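Local coordinates for alpha-galactosidase (Lactobacillus brevis, PDB 3MI6), which probably hydrolyses terminal, non-reducing alpha-D-galactose residues from alpha-galactosides such as galactose oligosaccharides, galactomannans and galactolipids, at residues 154-159 with 314-319; 231-235 with 247-252. All blocks are in the same frame, centred on the assembly; numbering follows the deposited sequence.

Interaction 1: residues 154-159 with 314-319; sequences FPHQDV and SFYQQH
F154, F315 and H319 form an aromatic cluster in which F154 stands in the middle, making an edge-to-face pair with F315 and another with H319. F315 presents its edge to F154, CE1 standing 3.3 Å above the plane of the F154 ring and over its centre; the two planes are nearly perpendicular, at 83°. F154 in turn directs its own edge at H319: F154 CE2 lies over the middle of the imidazole, 3.4 Å from H319 CG, with the planes inclined at 56°. The far face of the imidazole is lined by Q318 CG, so the H319 ring is held between its helix neighbour and F154. Both imidazole nitrogens are bonded, ND1 to F124 O and NE2 to D129 OD2, which should fix the rotation of the ring that F154 packs against.

Aliphatic groups finish the clasp around F315. V159 CG1 makes a CH-pi contact over its face, 3.7 Å from the ring centroid, and V159 CG2 reaches F315 CG at 3.5 Å. With CG of F315 anti to the backbone N (chi1 166°), the phenyl extends off the helix with V159 over one face and its edge toward F154. The opposite face of F315 is partly covered by H319 CB.

Polar groups contribute mainly by packing. Q157 lies across the start of 314-319, its CB 3.7 Å from F315 CB, and its chain bends at chi2 to bring OE1 near the F315 ring edge. The two amide nitrogens, Q157 NE2 and Q318 NE2, are merely neighbours; the former bonds to D129 OD2, while Q318 OE1 bonds to T127 OG1.

Inside 154-159, F154 N bonds to V159 O at 2.9 Å, closing the four-residue loop of the hairpin between strands 146-154 and 159-167. The contact is thus a beta-hairpin end packed through aromatic residues against helix 305-319, which follows the N-terminal beta-domain sheet and precedes the catalytic barrel.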
loop_
_atom_site.group_PDB
_atom_site.type_symbol
_atom_site.label_atom_id
_atom_site.label_comp_id
_atom_site.label_asym_id
_atom_site.label_seq_id
_atom_site.Cartn_x
_atom_site.Cartn_y
_atom_site.Cartn_z
ATOM N N PHE D 154 -35.883 -0.305 -13.051
ATOM C CA PHE D 154 -35.653 -0.954 -14.341
ATOM C C PHE D 154 -35.033 -2.320 -14.085
ATOM O O PHE D 154 -33.852 -2.531 -14.329
ATOM C CB PHE D 154 -34.712 -0.117 -15.184
ATOM C CG PHE D 154 -35.378 1.019 -15.891
ATOM C CD1 PHE D 154 -35.510 2.231 -15.286
ATOM C CD2 PHE D 154 -35.837 0.873 -17.176
ATOM C CE1 PHE D 154 -36.095 3.260 -15.939
ATOM C CE2 PHE D 154 -36.421 1.911 -17.830
ATOM C CZ PHE D 154 -36.552 3.103 -17.212
ATOM N N PRO D 155 -35.843 -3.262 -13.606
ATOM C CA PRO D 155 -35.383 -4.505 -12.989
ATOM C C PRO D 155 -34.353 -5.274 -13.804
ATOM O O PRO D 155 -33.460 -5.881 -13.212
ATOM C CB PRO D 155 -36.662 -5.327 -12.887
ATOM C CG PRO D 155 -37.596 -4.704 -13.890
ATOM C CD PRO D 155 -37.296 -3.264 -13.823
ATOM N N HIS D 156 -34.456 -5.261 -15.128
ATOM C CA HIS D 156 -33.611 -6.168 -15.924
ATOM C C HIS D 156 -32.162 -5.694 -16.190
ATOM O O HIS D 156 -31.329 -6.454 -16.688
ATOM C CB HIS D 156 -34.327 -6.612 -17.217
ATOM C CG HIS D 156 -35.691 -7.180 -16.971
ATOM N ND1 HIS D 156 -35.919 -8.212 -16.085
ATOM C CD2 HIS D 156 -36.903 -6.842 -17.474
ATOM C CE1 HIS D 156 -37.211 -8.486 -16.053
ATOM N NE2 HIS D 156 -37.828 -7.670 -16.888
ATOM N N GLN D 157 -31.863 -4.445 -15.852
ATOM C CA GLN D 157 -30.505 -3.952 -15.966
ATOM C C GLN D 157 -30.035 -3.538 -14.578
ATOM O O GLN D 157 -28.997 -2.912 -14.419
ATOM C CB GLN D 157 -30.428 -2.784 -16.948
ATOM C CG GLN D 157 -30.900 -3.098 -18.346
ATOM C CD GLN D 157 -32.405 -3.010 -18.511
ATOM O OE1 GLN D 157 -33.077 -2.296 -17.768
ATOM N NE2 GLN D 157 -32.946 -3.738 -19.496
ATOM N N ASP D 158 -30.821 -3.872 -13.569
ATOM C CA ASP D 158 -30.434 -3.569 -12.195
ATOM C C ASP D 158 -30.256 -2.069 -11.915
ATOM O O ASP D 158 -29.603 -1.682 -10.956
ATOM C CB ASP D 158 -29.194 -4.386 -11.805
ATOM C CG ASP D 158 -29.543 -5.852 -11.447
ATOM O OD1 ASP D 158 -30.663 -6.086 -10.923
ATOM O OD2 ASP D 158 -28.704 -6.764 -11.669
ATOM N N VAL D 159 -30.893 -1.246 -12.745
ATOM C CA VAL D 159 -30.869 0.210 -12.620
ATOM C C VAL D 159 -32.082 0.776 -11.883
ATOM O O VAL D 159 -33.215 0.424 -12.180
ATOM C CB VAL D 159 -30.899 0.865 -14.007
ATOM C CG1 VAL D 159 -31.191 2.358 -13.889
ATOM C CG2 VAL D 159 -29.598 0.612 -14.755
ATOM N N SER D 314 -26.500 -1.593 -21.205
ATOM C CA SER D 314 -27.740 -2.121 -21.751
ATOM C C SER D 314 -28.918 -1.247 -21.368
ATOM O O SER D 314 -29.881 -1.109 -22.121
ATOM C CB SER D 314 -27.986 -3.547 -21.274
ATOM O OG SER D 314 -27.757 -4.429 -22.355
ATOM N N PHE D 315 -28.841 -0.666 -20.178
ATOM C CA PHE D 315 -29.875 0.241 -19.755
ATOM C C PHE D 315 -29.883 1.484 -20.644
ATOM O O PHE D 315 -30.954 1.932 -21.064
ATOM C CB PHE D 315 -29.714 0.621 -18.288
ATOM C CG PHE D 315 -30.555 1.798 -17.878
ATOM C CD1 PHE D 315 -31.878 1.623 -17.511
ATOM C CD2 PHE D 315 -30.021 3.079 -17.877
ATOM C CE1 PHE D 315 -32.662 2.699 -17.139
ATOM C CE2 PHE D 315 -30.792 4.164 -17.505
ATOM C CZ PHE D 315 -32.128 3.972 -17.133
ATOM N N TYR D 316 -28.702 2.027 -20.946
ATOM C CA TYR D 316 -28.627 3.258 -21.744
ATOM C C TYR D 316 -29.114 3.025 -23.172
ATOM O O TYR D 316 -29.757 3.887 -23.758
ATOM C CB TYR D 316 -27.217 3.868 -21.771
ATOM C CG TYR D 316 -26.627 4.244 -20.427
ATOM C CD1 TYR D 316 -27.388 4.897 -19.463
ATOM C CD2 TYR D 316 -25.281 3.985 -20.141
ATOM C CE1 TYR D 316 -26.836 5.250 -18.231
ATOM C CE2 TYR D 316 -24.725 4.328 -18.923
ATOM C CZ TYR D 316 -25.502 4.959 -17.967
ATOM O OH TYR D 316 -24.947 5.296 -16.744
ATOM N N GLN D 317 -28.807 1.855 -23.719
ATOM C CA GLN D 317 -29.098 1.561 -25.112
ATOM C C GLN D 317 -30.586 1.338 -25.331
ATOM O O GLN D 317 -31.101 1.581 -26.417
ATOM C CB GLN D 317 -28.317 0.324 -25.575
ATOM C CG GLN D 317 -28.548 -0.044 -27.041
ATOM C CD GLN D 317 -27.928 -1.388 -27.428
ATOM O OE1 GLN D 317 -28.437 -2.459 -27.064
ATOM N NE2 GLN D 317 -26.829 -1.334 -28.178
ATOM N N GLN D 318 -31.276 0.859 -24.307
ATOM C CA GLN D 318 -32.689 0.568 -24.442
ATOM C C GLN D 318 -33.565 1.716 -23.935
ATOM O O GLN D 318 -34.682 1.904 -24.416
ATOM C CB GLN D 318 -33.041 -0.731 -23.709
ATOM C CG GLN D 318 -34.498 -1.146 -23.860
ATOM C CD GLN D 318 -34.799 -2.513 -23.269
ATOM O OE1 GLN D 318 -35.962 -2.936 -23.207
ATOM N NE2 GLN D 318 -33.750 -3.212 -22.825
ATOM N N HIS D 319 -33.047 2.497 -22.990
ATOM C CA HIS D 319 -33.881 3.423 -22.231
ATOM C C HIS D 319 -33.352 4.859 -22.088
ATOM O O HIS D 319 -33.797 5.595 -21.204
ATOM C CB HIS D 319 -34.115 2.861 -20.837
ATOM C CG HIS D 319 -34.827 1.549 -20.819
ATOM N ND1 HIS D 319 -36.126 1.403 -21.248
ATOM C CD2 HIS D 319 -34.431 0.330 -20.386
ATOM C CE1 HIS D 319 -36.496 0.146 -21.094
ATOM N NE2 HIS D 319 -35.484 -0.528 -20.576
#

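Interaction 2: residues 231-235 with 247-252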
loop_
_atom_site.group_PDB
_atom_site.type_symbol
_atom_site.label_atom_id
_atom_site.label_comp_id
_atom_site.label_asym_id
_atom_site.label_seq_id
_atom_site.Cartn_x
_atom_site.Cartn_y
_atom_site.Cartn_z
ATOM N N PRO D 231 -19.185 13.096 -14.704
ATOM C CA PRO D 231 -20.265 12.859 -13.734
ATOM C C PRO D 231 -20.351 11.420 -13.236
ATOM O O PRO D 231 -20.961 11.191 -12.199
ATOM C CB PRO D 231 -21.531 13.203 -14.526
ATOM C CG PRO D 231 -21.073 14.148 -15.581
ATOM C CD PRO D 231 -19.693 13.690 -15.954
ATOM N N PHE D 232 -19.768 10.469 -13.955
ATOM C CA PHE D 232 -19.831 9.064 -13.539
ATOM C C PHE D 232 -18.785 8.643 -12.498
ATOM O O PHE D 232 -17.598 8.929 -12.638
ATOM C CB PHE D 232 -19.702 8.135 -14.737
ATOM C CG PHE D 232 -19.596 6.710 -14.355
ATOM C CD1 PHE D 232 -20.700 6.042 -13.840
ATOM C CD2 PHE D 232 -18.391 6.038 -14.464
ATOM C CE1 PHE D 232 -20.607 4.708 -13.456
ATOM C CE2 PHE D 232 -18.284 4.701 -14.095
ATOM C CZ PHE D 232 -19.394 4.029 -13.587
HETATM N N MSE D 233 -19.215 7.926 -11.472
HETATM C CA MSE D 233 -18.284 7.498 -10.434
HETATM C C MSE D 233 -18.718 6.165 -9.879
HETATM O O MSE D 233 -19.843 5.734 -10.129
HETATM C CB MSE D 233 -18.263 8.512 -9.303
HETATM C CG MSE D 233 -19.596 8.656 -8.617
HETATM SE SE MSE D 233 -19.543 9.805 -7.046
HETATM C CE MSE D 233 -19.135 8.481 -5.688
HETATM N N MSE D 234 -17.838 5.522 -9.111
HETATM C CA MSE D 234 -18.158 4.239 -8.498
HETATM C C MSE D 234 -17.737 4.211 -7.049
HETATM O O MSE D 234 -16.801 4.922 -6.656
HETATM C CB MSE D 234 -17.490 3.102 -9.250
HETATM C CG MSE D 234 -17.926 3.028 -10.692
HETATM SE SE MSE D 234 -17.200 1.522 -11.698
HETATM C CE MSE D 234 -15.323 2.056 -11.655
ATOM N N LEU D 235 -18.459 3.427 -6.248
ATOM C CA LEU D 235 -17.986 3.055 -4.919
ATOM C C LEU D 235 -17.715 1.566 -4.937
ATOM O O LEU D 235 -18.657 0.764 -4.971
ATOM C CB LEU D 235 -19.028 3.333 -3.846
ATOM C CG LEU D 235 -19.232 4.716 -3.237
ATOM C CD1 LEU D 235 -19.974 4.538 -1.923
ATOM C CD2 LEU D 235 -17.911 5.409 -3.007
ATOM N N VAL D 247 -19.967 -3.228 -5.944
ATOM C CA VAL D 247 -19.693 -1.886 -6.449
ATOM C C VAL D 247 -20.967 -1.137 -6.819
ATOM O O VAL D 247 -21.860 -1.684 -7.461
ATOM C CB VAL D 247 -18.813 -1.913 -7.701
ATOM C CG1 VAL D 247 -19.308 -2.966 -8.710
ATOM C CG2 VAL D 247 -18.801 -0.536 -8.328
ATOM N N PHE D 248 -21.045 0.119 -6.397
ATOM C CA PHE D 248 -22.119 1.009 -6.809
ATOM C C PHE D 248 -21.657 1.908 -7.935
ATOM O O PHE D 248 -20.489 2.274 -8.016
ATOM C CB PHE D 248 -22.546 1.863 -5.634
ATOM C CG PHE D 248 -23.198 1.085 -4.544
ATOM C CD1 PHE D 248 -22.453 0.602 -3.485
ATOM C CD2 PHE D 248 -24.555 0.815 -4.589
ATOM C CE1 PHE D 248 -23.064 -0.117 -2.469
ATOM C CE2 PHE D 248 -25.160 0.088 -3.590
ATOM C CZ PHE D 248 -24.417 -0.376 -2.524
ATOM N N GLY D 249 -22.585 2.258 -8.809
ATOM C CA GLY D 249 -22.296 3.145 -9.918
ATOM C C GLY D 249 -23.282 4.283 -9.920
ATOM O O GLY D 249 -24.469 4.077 -9.723
ATOM N N PHE D 250 -22.795 5.491 -10.139
ATOM C CA PHE D 250 -23.665 6.654 -10.137
ATOM C C PHE D 250 -23.420 7.457 -11.390
ATOM O O PHE D 250 -22.283 7.831 -11.673
ATOM C CB PHE D 250 -23.358 7.542 -8.925
ATOM C CG PHE D 250 -23.431 6.827 -7.615
ATOM C CD1 PHE D 250 -22.410 5.991 -7.210
ATOM C CD2 PHE D 250 -24.513 6.994 -6.786
ATOM C CE1 PHE D 250 -22.472 5.334 -6.008
ATOM C CE2 PHE D 250 -24.580 6.330 -5.572
ATOM C CZ PHE D 250 -23.557 5.497 -5.186
ATOM N N ASN D 251 -24.469 7.729 -12.151
ATOM C CA ASN D 251 -24.333 8.686 -13.242
ATOM C C ASN D 251 -25.474 9.735 -13.271
ATOM O O ASN D 251 -26.334 9.757 -12.395
ATOM C CB ASN D 251 -24.127 7.976 -14.583
ATOM C CG ASN D 251 -23.340 8.828 -15.586
ATOM O OD1 ASN D 251 -23.239 10.052 -15.439
ATOM N ND2 ASN D 251 -22.790 8.182 -16.617
ATOM N N LEU D 252 -25.475 10.611 -14.267
ATOM C CA LEU D 252 -26.318 11.795 -14.215
ATOM C C LEU D 252 -26.729 12.227 -15.609
ATOM O O LEU D 252 -25.880 12.562 -16.421
ATOM C CB LEU D 252 -25.510 12.923 -13.602
ATOM C CG LEU D 252 -26.109 13.692 -12.446
ATOM C CD1 LEU D 252 -25.825 15.202 -12.639
ATOM C CD2 LEU D 252 -27.609 13.375 -12.296
#
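F250 O is gripped from 231-235 by M233 N, in a hydrogen bond of 3.1 Å, and by the CA-H of F232 at 3.3 Å from F232 CA; F232 CD1 lies nearby. The return bond, F250 N to M233 O, is nearly straight at 165°. One hydrogen-bonded pair further on, L235 and F248 exchange two bonds of 2.9 Å between L235 N and F248 O and between F248 N and L235 O. M234 and G249 form the intervening non-hydrogen-bonded pair, and the missing side chain at G249 leaves its CA facing F232 CE1.

Side chains of M233, L235, F248 and F250 share one face of the sheet. The CG of selenomethionine M233 packs 3.9 Å from F250 CB. With this CG between the backbone N and the carbonyl carbon (chi1 62°) and the chain extended as far as SE, the selenium comes oblique to the F250 ring in a Met-aromatic contact. Near the other end, N251 ND2 lies 3.6 Å from F232 CB and makes a weak hydrogen bond to Y567 OH. An alanine at N251 would remove that amide, and is likely to open a gap beside F232 and leave Y567 without this partner.

The hairpin lies between strands 192-197 and 290-301. M233 and L235 face strand 258-264, F248 meets the rings of Y36 and Y300, and M234, V247 and N251 pack against helix 305-319.

From the N terminus, the chain first passes the turn at 154-159, between strands 146-154 and 159-167, then, several strands later, enters the hairpin of interaction 2, which closes a short loop between 235 and 247. After further strands of the beta domain, strand 290-301 inserts between 159-167 and 247-252, before helix 305-319 brings 314-319 back to the turn. Interaction 1 therefore closes a much longer loop, and interaction 2 is nested inside it. Their centres are 15 Å apart, yet they touch: Y316 OH packs 3.5 Å from N251 CB. I297 also joins them, touching V159 and F315 while bonding through its backbone to N251. Helix and sheet are thereby tied together ahead of the barrel.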